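Local coordinates for protein aminotransferase TlmJ (Streptoalloteichus hindustanus, PDB 5UID) that probably works as a pyridoxal 5'-phosphate-dependent aminotransferase of the DegT/DnrJ/EryC1 family in bacterial natural product biosynthesis, at residues 16-21 against 259-264; 271-276 against 301-306. All blocks are in the same frame, centred on the assembly; numbering follows the deposited sequence.

Contact 1 of 2, residues 16-21 against 259-264; sequences EAELAA and LRRLPE. With SO4 (sulfate ion), chain I.
The R261 guanidinium presents its edge to the E18 carboxylate, with OE2 of E18 lying close to the guanidinium plane beside NH1, while a bound sulfate stands oblique to the same group. The two flat groups are not coplanar, their planes being 53° apart. This is a salt bridge between two helices of the PLP-dependent aminotransferase fold: helix 16-28 near the N-terminus and the long helix 249-280, whose first turns supply V250, A251 and I254 to the cofactor pocket. NH1 of R261 reaches OE2 of E18 at 2.8 Å on its syn side, with an N-H...O angle of 151°. The bridge rests on one hydrogen bond; OE1 of E18 is farther from NH1 of R261, at 3.3 Å. The R261 chain runs straight through chi2 and brings CD close to OE2; the bend at chi3 (65°) then lays the guanidinium across, so that NH1 presents its N-H to that oxygen. The carboxylate has further partners: OE2 also takes a bond from NE2 of Q258, one turn earlier on helix 249-280, and OE1 accepts a bond from the backbone N of G15, just before helix 16-28. A methionine here in place of R261 would probably leave the E18 carboxylate without its positive mate, with the neutral donors of Q258 and G15 remaining. The second subunit comes close: its F26 packs on E18, and its R23 forms a salt bridge with OE2 of E16. In the first turn of helix 16-28, the backbone N of E16 donates to O4 of the sulfate, probably from the crystallisation liquor, at 2.9 Å.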
ATOM      1  N   GLU A  16     -13.415  20.007  -6.345  1.00 33.73           N
ATOM      2  CA  GLU A  16     -12.786  21.144  -5.676  1.00 36.54           C
ATOM      3  C   GLU A  16     -12.675  20.928  -4.171  1.00 36.71           C
ATOM      4  O   GLU A  16     -11.662  21.297  -3.563  1.00 35.48           O
ATOM      5  CB  GLU A  16     -13.564  22.426  -5.974  1.00 43.48           C
ATOM      6  CG  GLU A  16     -13.438  22.911  -7.410  1.00 59.58           C
ATOM      7  CD  GLU A  16     -12.038  23.391  -7.755  1.00 64.85           C
ATOM      8  OE1 GLU A  16     -11.242  23.656  -6.828  1.00 63.39           O
ATOM      9  OE2 GLU A  16     -11.733  23.506  -8.961  1.00 68.38           O
ATOM     10  N   ALA A  17     -13.701  20.342  -3.549  1.00 32.86           N
ATOM     11  CA  ALA A  17     -13.657  20.136  -2.104  1.00 35.08           C
ATOM     12  C   ALA A  17     -12.549  19.162  -1.721  1.00 39.02           C
ATOM     13  O   ALA A  17     -11.850  19.367  -0.722  1.00 42.89           O
ATOM     14  CB  ALA A  17     -15.011  19.643  -1.597  1.00 27.23           C
ATOM     15  N   GLU A  18     -12.368  18.099  -2.510  1.00 32.55           N
ATOM     16  CA  GLU A  18     -11.268  17.173  -2.256  1.00 25.68           C
ATOM     17  C   GLU A  18      -9.920  17.825  -2.547  1.00 26.86           C
ATOM     18  O   GLU A  18      -8.933  17.562  -1.849  1.00 22.17           O
ATOM     19  CB  GLU A  18     -11.442  15.903  -3.091  1.00 25.62           C
ATOM     20  CG  GLU A  18     -12.592  14.996  -2.656  1.00 27.70           C
ATOM     21  CD  GLU A  18     -13.957  15.469  -3.138  1.00 31.29           C
ATOM     22  OE1 GLU A  18     -14.027  16.484  -3.862  1.00 29.78           O
ATOM     23  OE2 GLU A  18     -14.967  14.816  -2.791  1.00 24.90           O
ATOM     24  N   LEU A  19      -9.860  18.679  -3.573  1.00 28.88           N
ATOM     25  CA  LEU A  19      -8.617  19.384  -3.878  1.00 32.15           C
ATOM     26  C   LEU A  19      -8.232  20.334  -2.753  1.00 26.97           C
ATOM     27  O   LEU A  19      -7.053  20.435  -2.395  1.00 27.30           O
ATOM     28  CB  LEU A  19      -8.752  20.152  -5.192  1.00 29.30           C
ATOM     29  CG  LEU A  19      -8.620  19.362  -6.492  1.00 32.88           C
ATOM     30  CD1 LEU A  19      -9.058  20.221  -7.669  1.00 33.70           C
ATOM     31  CD2 LEU A  19      -7.188  18.870  -6.678  1.00 24.91           C
ATOM     32  N   ALA A  20      -9.213  21.042  -2.189  1.00 28.19           N
ATOM     33  CA  ALA A  20      -8.921  21.975  -1.105  1.00 31.75           C
ATOM     34  C   ALA A  20      -8.358  21.246   0.108  1.00 32.43           C
ATOM     35  O   ALA A  20      -7.478  21.769   0.800  1.00 31.85           O
ATOM     36  CB  ALA A  20     -10.179  22.758  -0.731  1.00 27.13           C
ATOM     37  N   ALA A  21      -8.851  20.035   0.379  1.00 29.34           N
ATOM     38  CA  ALA A  21      -8.288  19.236   1.463  1.00 30.14           C
ATOM     39  C   ALA A  21      -6.837  18.873   1.173  1.00 22.83           C
ATOM     40  O   ALA A  21      -5.968  19.001   2.042  1.00 29.21           O
ATOM     41  CB  ALA A  21      -9.129  17.976   1.684  1.00 32.23           C
ATOM     42  N   LEU A 259     -16.548  11.087   2.694  1.00 26.20           N
ATOM     43  CA  LEU A 259     -17.514  10.554   3.650  1.00 28.02           C
ATOM     44  C   LEU A 259     -18.692  11.505   3.836  1.00 26.05           C
ATOM     45  O   LEU A 259     -19.846  11.066   3.914  1.00 27.02           O
ATOM     46  CB  LEU A 259     -16.827  10.271   4.985  1.00 24.15           C
ATOM     47  CG  LEU A 259     -17.690   9.632   6.074  1.00 29.11           C
ATOM     48  CD1 LEU A 259     -18.372   8.379   5.547  1.00 27.51           C
ATOM     49  CD2 LEU A 259     -16.850   9.315   7.299  1.00 33.15           C
ATOM     50  N   ARG A 260     -18.425  12.813   3.902  1.00 29.05           N
ATOM     51  CA  ARG A 260     -19.517  13.776   4.025  1.00 35.88           C
ATOM     52  C   ARG A 260     -20.397  13.792   2.783  1.00 35.05           C
ATOM     53  O   ARG A 260     -21.596  14.079   2.878  1.00 29.81           O
ATOM     54  CB  ARG A 260     -18.965  15.176   4.297  1.00 40.06           C
ATOM     55  CG  ARG A 260     -18.475  15.387   5.716  1.00 45.95           C
ATOM     56  CD  ARG A 260     -18.073  16.835   5.953  1.00 57.97           C
ATOM     57  NE  ARG A 260     -16.813  17.178   5.297  1.00 65.53           N
ATOM     58  CZ  ARG A 260     -15.622  17.101   5.884  1.00 65.20           C
ATOM     59  NH1 ARG A 260     -15.525  16.691   7.142  1.00 62.76           N
ATOM     60  NH2 ARG A 260     -14.528  17.435   5.213  1.00 63.66           N
ATOM     61  N   ARG A 261     -19.823  13.490   1.617  1.00 32.22           N
ATOM     62  CA  ARG A 261     -20.571  13.430   0.369  1.00 34.06           C
ATOM     63  C   ARG A 261     -21.200  12.068   0.114  1.00 38.21           C
ATOM     64  O   ARG A 261     -22.023  11.948  -0.800  1.00 39.51           O
ATOM     65  CB  ARG A 261     -19.659  13.788  -0.812  1.00 27.16           C
ATOM     66  CG  ARG A 261     -19.038  15.178  -0.734  1.00 33.95           C
ATOM     67  CD  ARG A 261     -18.156  15.453  -1.944  1.00 33.30           C
ATOM     68  NE  ARG A 261     -18.926  15.491  -3.184  1.00 39.65           N
ATOM     69  CZ  ARG A 261     -18.390  15.531  -4.400  1.00 36.87           C
ATOM     70  NH1 ARG A 261     -17.071  15.532  -4.547  1.00 34.95           N
ATOM     71  NH2 ARG A 261     -19.173  15.563  -5.471  1.00 27.48           N
ATOM     72  N   LEU A 262     -20.835  11.052   0.900  1.00 34.75           N
ATOM     73  CA  LEU A 262     -21.314   9.692   0.651  1.00 32.07           C
ATOM     74  C   LEU A 262     -22.834   9.584   0.604  1.00 29.17           C
ATOM     75  O   LEU A 262     -23.348   8.931  -0.321  1.00 26.95           O
ATOM     76  CB  LEU A 262     -20.721   8.740   1.696  1.00 31.63           C
ATOM     77  CG  LEU A 262     -21.152   7.275   1.612  1.00 28.25           C
ATOM     78  CD1 LEU A 262     -20.782   6.685   0.262  1.00 23.55           C
ATOM     79  CD2 LEU A 262     -20.537   6.459   2.744  1.00 27.61           C
ATOM     80  N   PRO A 263     -23.604  10.161   1.539  1.00 30.43           N
ATOM     81  CA  PRO A 263     -25.071  10.061   1.415  1.00 32.78           C
ATOM     82  C   PRO A 263     -25.597  10.583   0.089  1.00 30.57           C
ATOM     83  O   PRO A 263     -26.508   9.978  -0.491  1.00 29.43           O
ATOM     84  CB  PRO A 263     -25.579  10.895   2.598  1.00 34.33           C
ATOM     85  CG  PRO A 263     -24.486  10.819   3.598  1.00 39.70           C
ATOM     86  CD  PRO A 263     -23.217  10.832   2.795  1.00 34.30           C
ATOM     87  N   GLU A 264     -25.034  11.684  -0.416  1.00 28.14           N
ATOM     88  CA  GLU A 264     -25.477  12.209  -1.703  1.00 31.04           C
ATOM     89  C   GLU A 264     -25.090  11.280  -2.846  1.00 26.24           C
ATOM     90  O   GLU A 264     -25.854  11.137  -3.809  1.00 26.44           O
ATOM     91  CB  GLU A 264     -24.902  13.609  -1.922  1.00 43.68           C
ATOM     92  CG  GLU A 264     -25.575  14.401  -3.034  1.00 58.49           C
ATOM     93  CD  GLU A 264     -24.973  14.131  -4.400  1.00 72.94           C
ATOM     94  OE1 GLU A 264     -23.772  13.789  -4.465  1.00 77.26           O
ATOM     95  OE2 GLU A 264     -25.701  14.260  -5.407  1.00 77.59           O
TER
HETATM   96  S   SO4 I 405     -16.710  19.737  -8.074  0.86 80.00           S
HETATM   97  O1  SO4 I 405     -16.686  18.387  -7.519  0.86 78.58           O
HETATM   98  O2  SO4 I 405     -17.248  20.660  -7.079  0.86 86.35           O
HETATM   99  O3  SO4 I 405     -17.556  19.758  -9.262  0.86 84.71           O
HETATM  100  O4  SO4 I 405     -15.357  20.150  -8.438  0.86 77.14           O

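Contact 2 of 2, residues 271-276 against 301-306; sequences EIAERY and YFYWVR. With SO4 (sulfate ion), chain F.
A buried aromatic contact, with Y276 meeting Y303, packs the later part of helix 249-280 against the short strand 303-306, which pairs antiparallel with strand 355-358. The backbones come nearest at A273 and Y303, whose CA atoms are 6.7 Å apart. The Y303 ring reaches the helix because its CG stands anti to the backbone N (chi1 -168°), and one face of it receives Y276. Two parts of Y276 share that face. CB sits above the ring, 3.7 Å from the Y303 centroid in a CH-pi contact, and approaches CZ of Y303 to 3.4 Å. The ring of Y276 then turns its CD2 edge onto the CG-CD2 side of the Y303 ring, giving an edge-to-face pair with centroids 4.9 Å apart and planes at 58°. A273, one turn earlier on the helix, adds its methyl group, CB lying 3.7 Å from CD1 of Y303. Both hydroxyls find partners beyond this apolar meeting: OH of Y303 bonds to OD1 of D277, and OH of Y276 to the carbonyl O of P359, just past strand 355-358. V369, V372 and I373 of helix 366-383 also pack on Y276, so this tyrosine joins two helices as well as the strand. R306, at the end of strand 303-306, binds a sulfate, probably from the crystallisation liquor: NH1 donates to O3 at 2.9 Å and NH2 to O4 at 3.1 Å, while NH2 also donates to the carbonyl O of C288. Helices laid over a small antiparallel sheet are typical of the C-terminal domain of fold type I PLP enzymes.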
ATOM      1  N   GLU A 271     -31.404   6.547  -7.176  1.00 26.39           N
ATOM      2  CA  GLU A 271     -32.374   7.015  -8.158  1.00 34.06           C
ATOM      3  C   GLU A 271     -32.019   6.537  -9.562  1.00 35.87           C
ATOM      4  O   GLU A 271     -32.911   6.381 -10.404  1.00 35.66           O
ATOM      5  CB  GLU A 271     -32.492   8.541  -8.109  1.00 38.60           C
ATOM      6  CG  GLU A 271     -31.363   9.305  -8.778  1.00 52.84           C
ATOM      7  CD  GLU A 271     -31.513  10.813  -8.636  1.00 65.04           C
ATOM      8  OE1 GLU A 271     -31.636  11.297  -7.489  1.00 66.63           O
ATOM      9  OE2 GLU A 271     -31.518  11.514  -9.672  1.00 63.13           O
ATOM     10  N   ILE A 272     -30.737   6.281  -9.830  1.00 33.35           N
ATOM     11  CA  ILE A 272     -30.358   5.674 -11.103  1.00 34.02           C
ATOM     12  C   ILE A 272     -30.892   4.250 -11.185  1.00 32.41           C
ATOM     13  O   ILE A 272     -31.535   3.866 -12.169  1.00 30.57           O
ATOM     14  CB  ILE A 272     -28.830   5.709 -11.291  1.00 32.06           C
ATOM     15  CG1 ILE A 272     -28.338   7.145 -11.475  1.00 29.49           C
ATOM     16  CG2 ILE A 272     -28.424   4.846 -12.477  1.00 22.22           C
ATOM     17  CD1 ILE A 272     -26.829   7.265 -11.502  1.00 23.15           C
ATOM     18  N   ALA A 273     -30.640   3.447 -10.146  1.00 29.83           N
ATOM     19  CA  ALA A 273     -31.111   2.066 -10.145  1.00 35.33           C
ATOM     20  C   ALA A 273     -32.630   1.990 -10.224  1.00 33.69           C
ATOM     21  O   ALA A 273     -33.174   1.067 -10.843  1.00 36.10           O
ATOM     22  CB  ALA A 273     -30.603   1.338  -8.902  1.00 35.54           C
ATOM     23  N   GLU A 274     -33.330   2.947  -9.613  1.00 28.27           N
ATOM     24  CA  GLU A 274     -34.785   2.964  -9.710  1.00 33.39           C
ATOM     25  C   GLU A 274     -35.237   3.318 -11.122  1.00 32.61           C
ATOM     26  O   GLU A 274     -36.208   2.746 -11.630  1.00 34.32           O
ATOM     27  CB  GLU A 274     -35.365   3.934  -8.683  1.00 37.61           C
ATOM     28  CG  GLU A 274     -35.189   3.459  -7.249  1.00 46.66           C
ATOM     29  CD  GLU A 274     -35.647   4.478  -6.224  1.00 50.82           C
ATOM     30  OE1 GLU A 274     -35.847   5.654  -6.596  1.00 53.10           O
ATOM     31  OE2 GLU A 274     -35.803   4.100  -5.042  1.00 49.92           O
ATOM     32  N   ARG A 275     -34.544   4.256 -11.772  1.00 30.08           N
ATOM     33  CA  ARG A 275     -34.822   4.526 -13.178  1.00 32.52           C
ATOM     34  C   ARG A 275     -34.523   3.303 -14.036  1.00 31.13           C
ATOM     35  O   ARG A 275     -35.267   3.000 -14.978  1.00 34.60           O
ATOM     36  CB  ARG A 275     -34.014   5.734 -13.654  1.00 27.86           C
ATOM     37  CG  ARG A 275     -34.140   6.016 -15.144  1.00 35.45           C
ATOM     38  CD  ARG A 275     -35.565   6.401 -15.528  1.00 38.01           C
ATOM     39  NE  ARG A 275     -35.741   6.457 -16.979  1.00 40.46           N
ATOM     40  CZ  ARG A 275     -36.390   5.541 -17.690  1.00 45.87           C
ATOM     41  NH1 ARG A 275     -36.943   4.498 -17.085  1.00 54.60           N
ATOM     42  NH2 ARG A 275     -36.496   5.671 -19.006  1.00 39.84           N
ATOM     43  N   TYR A 276     -33.439   2.587 -13.723  1.00 27.84           N
ATOM     44  CA  TYR A 276     -33.164   1.319 -14.393  1.00 33.99           C
ATOM     45  C   TYR A 276     -34.310   0.336 -14.189  1.00 39.11           C
ATOM     46  O   TYR A 276     -34.770  -0.308 -15.140  1.00 36.91           O
ATOM     47  CB  TYR A 276     -31.857   0.716 -13.873  1.00 30.48           C
ATOM     48  CG  TYR A 276     -30.588   1.291 -14.462  1.00 32.67           C
ATOM     49  CD1 TYR A 276     -30.615   2.083 -15.602  1.00 40.37           C
ATOM     50  CD2 TYR A 276     -29.355   1.024 -13.878  1.00 26.43           C
ATOM     51  CE1 TYR A 276     -29.445   2.602 -16.140  1.00 35.53           C
ATOM     52  CE2 TYR A 276     -28.185   1.537 -14.403  1.00 30.28           C
ATOM     53  CZ  TYR A 276     -28.235   2.324 -15.535  1.00 36.45           C
ATOM     54  OH  TYR A 276     -27.063   2.830 -16.056  1.00 27.91           O
ATOM     55  N   TYR A 301     -23.765  -0.361  -5.436  1.00 30.22           N
ATOM     56  CA  TYR A 301     -22.453  -0.479  -6.061  1.00 32.42           C
ATOM     57  C   TYR A 301     -22.523  -1.167  -7.420  1.00 30.54           C
ATOM     58  O   TYR A 301     -21.847  -0.741  -8.361  1.00 34.15           O
ATOM     59  CB  TYR A 301     -21.498  -1.235  -5.132  1.00 30.75           C
ATOM     60  CG  TYR A 301     -20.081  -1.323  -5.652  1.00 33.61           C
ATOM     61  CD1 TYR A 301     -19.393  -0.179  -6.037  1.00 35.68           C
ATOM     62  CD2 TYR A 301     -19.429  -2.546  -5.748  1.00 29.49           C
ATOM     63  CE1 TYR A 301     -18.097  -0.250  -6.514  1.00 37.11           C
ATOM     64  CE2 TYR A 301     -18.130  -2.627  -6.219  1.00 33.37           C
ATOM     65  CZ  TYR A 301     -17.471  -1.476  -6.602  1.00 35.63           C
ATOM     66  OH  TYR A 301     -16.181  -1.549  -7.077  1.00 36.16           O
ATOM     67  N   PHE A 302     -23.323  -2.226  -7.537  1.00 27.21           N
ATOM     68  CA  PHE A 302     -23.582  -2.900  -8.799  1.00 25.54           C
ATOM     69  C   PHE A 302     -25.055  -2.775  -9.158  1.00 26.56           C
ATOM     70  O   PHE A 302     -25.928  -2.794  -8.284  1.00 26.88           O
ATOM     71  CB  PHE A 302     -23.237  -4.399  -8.743  1.00 25.17           C
ATOM     72  CG  PHE A 302     -21.785  -4.695  -8.526  1.00 24.47           C
ATOM     73  CD1 PHE A 302     -20.801  -3.902  -9.088  1.00 22.30           C
ATOM     74  CD2 PHE A 302     -21.405  -5.791  -7.767  1.00 26.59           C
ATOM     75  CE1 PHE A 302     -19.465  -4.191  -8.889  1.00 28.96           C
ATOM     76  CE2 PHE A 302     -20.070  -6.083  -7.560  1.00 29.50           C
ATOM     77  CZ  PHE A 302     -19.099  -5.282  -8.123  1.00 32.29           C
ATOM     78  N   TYR A 303     -25.329  -2.664 -10.454  1.00 23.65           N
ATOM     79  CA  TYR A 303     -26.661  -2.936 -10.990  1.00 27.85           C
ATOM     80  C   TYR A 303     -26.507  -4.103 -11.957  1.00 32.03           C
ATOM     81  O   TYR A 303     -26.136  -3.913 -13.121  1.00 36.61           O
ATOM     82  CB  TYR A 303     -27.276  -1.718 -11.669  1.00 26.93           C
ATOM     83  CG  TYR A 303     -28.742  -1.925 -11.966  1.00 26.71           C
ATOM     84  CD1 TYR A 303     -29.712  -1.600 -11.027  1.00 29.49           C
ATOM     85  CD2 TYR A 303     -29.157  -2.479 -13.171  1.00 31.31           C
ATOM     86  CE1 TYR A 303     -31.054  -1.800 -11.287  1.00 27.34           C
ATOM     87  CE2 TYR A 303     -30.497  -2.685 -13.438  1.00 30.99           C
ATOM     88  CZ  TYR A 303     -31.441  -2.343 -12.491  1.00 29.42           C
ATOM     89  OH  TYR A 303     -32.776  -2.541 -12.751  1.00 31.72           O
ATOM     90  N   TRP A 304     -26.782  -5.310 -11.475  1.00 30.39           N
ATOM     91  CA  TRP A 304     -26.574  -6.526 -12.247  1.00 30.53           C
ATOM     92  C   TRP A 304     -27.894  -6.996 -12.842  1.00 35.97           C
ATOM     93  O   TRP A 304     -28.911  -7.064 -12.145  1.00 36.90           O
ATOM     94  CB  TRP A 304     -25.956  -7.625 -11.379  1.00 24.02           C
ATOM     95  CG  TRP A 304     -26.833  -8.112 -10.255  1.00 27.16           C
ATOM     96  CD1 TRP A 304     -27.570  -9.261 -10.232  1.00 29.69           C
ATOM     97  CD2 TRP A 304     -27.055  -7.469  -8.992  1.00 31.52           C
ATOM     98  NE1 TRP A 304     -28.235  -9.374  -9.035  1.00 33.76           N
ATOM     99  CE2 TRP A 304     -27.938  -8.287  -8.257  1.00 34.49           C
ATOM    100  CE3 TRP A 304     -26.593  -6.282  -8.412  1.00 29.68           C
ATOM    101  CZ2 TRP A 304     -28.369  -7.955  -6.972  1.00 32.40           C
ATOM    102  CZ3 TRP A 304     -27.024  -5.953  -7.137  1.00 27.11           C
ATOM    103  CH2 TRP A 304     -27.902  -6.788  -6.431  1.00 30.23           C
ATOM    104  N   VAL A 305     -27.874  -7.305 -14.132  1.00 31.32           N
ATOM    105  CA  VAL A 305     -29.025  -7.866 -14.822  1.00 28.55           C
ATOM    106  C   VAL A 305     -28.672  -9.278 -15.259  1.00 31.65           C
ATOM    107  O   VAL A 305     -27.507  -9.596 -15.525  1.00 33.55           O
ATOM    108  CB  VAL A 305     -29.452  -7.005 -16.028  1.00 27.37           C
ATOM    109  CG1 VAL A 305     -30.026  -5.677 -15.555  1.00 26.48           C
ATOM    110  CG2 VAL A 305     -28.272  -6.778 -16.960  1.00 23.18           C
ATOM    111  N   ARG A 306     -29.690 -10.131 -15.328  1.00 25.64           N
ATOM    112  CA  ARG A 306     -29.515 -11.534 -15.672  1.00 26.13           C
ATOM    113  C   ARG A 306     -30.222 -11.845 -16.984  1.00 34.54           C
ATOM    114  O   ARG A 306     -31.328 -11.358 -17.239  1.00 38.05           O
ATOM    115  CB  ARG A 306     -30.050 -12.440 -14.562  1.00 29.47           C
ATOM    116  CG  ARG A 306     -29.200 -12.444 -13.301  1.00 26.29           C
ATOM    117  CD  ARG A 306     -29.984 -13.014 -12.132  1.00 30.59           C
ATOM    118  NE  ARG A 306     -30.956 -12.050 -11.626  1.00 33.53           N
ATOM    119  CZ  ARG A 306     -32.120 -12.376 -11.074  1.00 35.55           C
ATOM    120  NH1 ARG A 306     -32.473 -13.650 -10.965  1.00 31.01           N
ATOM    121  NH2 ARG A 306     -32.936 -11.425 -10.640  1.00 35.40           N
TER
HETATM  122  S   SO4 F 402     -35.771 -13.386  -9.264  0.89 92.76           S
HETATM  123  O1  SO4 F 402     -37.208 -13.631  -9.178  0.89 95.92           O
HETATM  124  O2  SO4 F 402     -35.077 -14.232  -8.299  0.89 94.00           O
HETATM  125  O3  SO4 F 402     -35.307 -13.698 -10.612  0.89 90.96           O
HETATM  126  O4  SO4 F 402     -35.498 -11.982  -8.964  0.89 92.28           O

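Both contacts use helix 249-280, contact 1 nearer its cofactor end and contact 2 further along, and their centres are about 24 Å apart with no touch between them. Contact 1 is partly buried: a charged pair joins this helix to helix 16-28 beside the second subunit, with the E18 side chain about 8 Å from PLP. Contact 2 is fully buried within its own chain and joins the helix to strand 303-306 through aromatic rings and a methyl group. The chemistry follows the setting: one ionic bond between two helices near the dimer interface, against face and edge packing of rings where a helix lies over a small sheet.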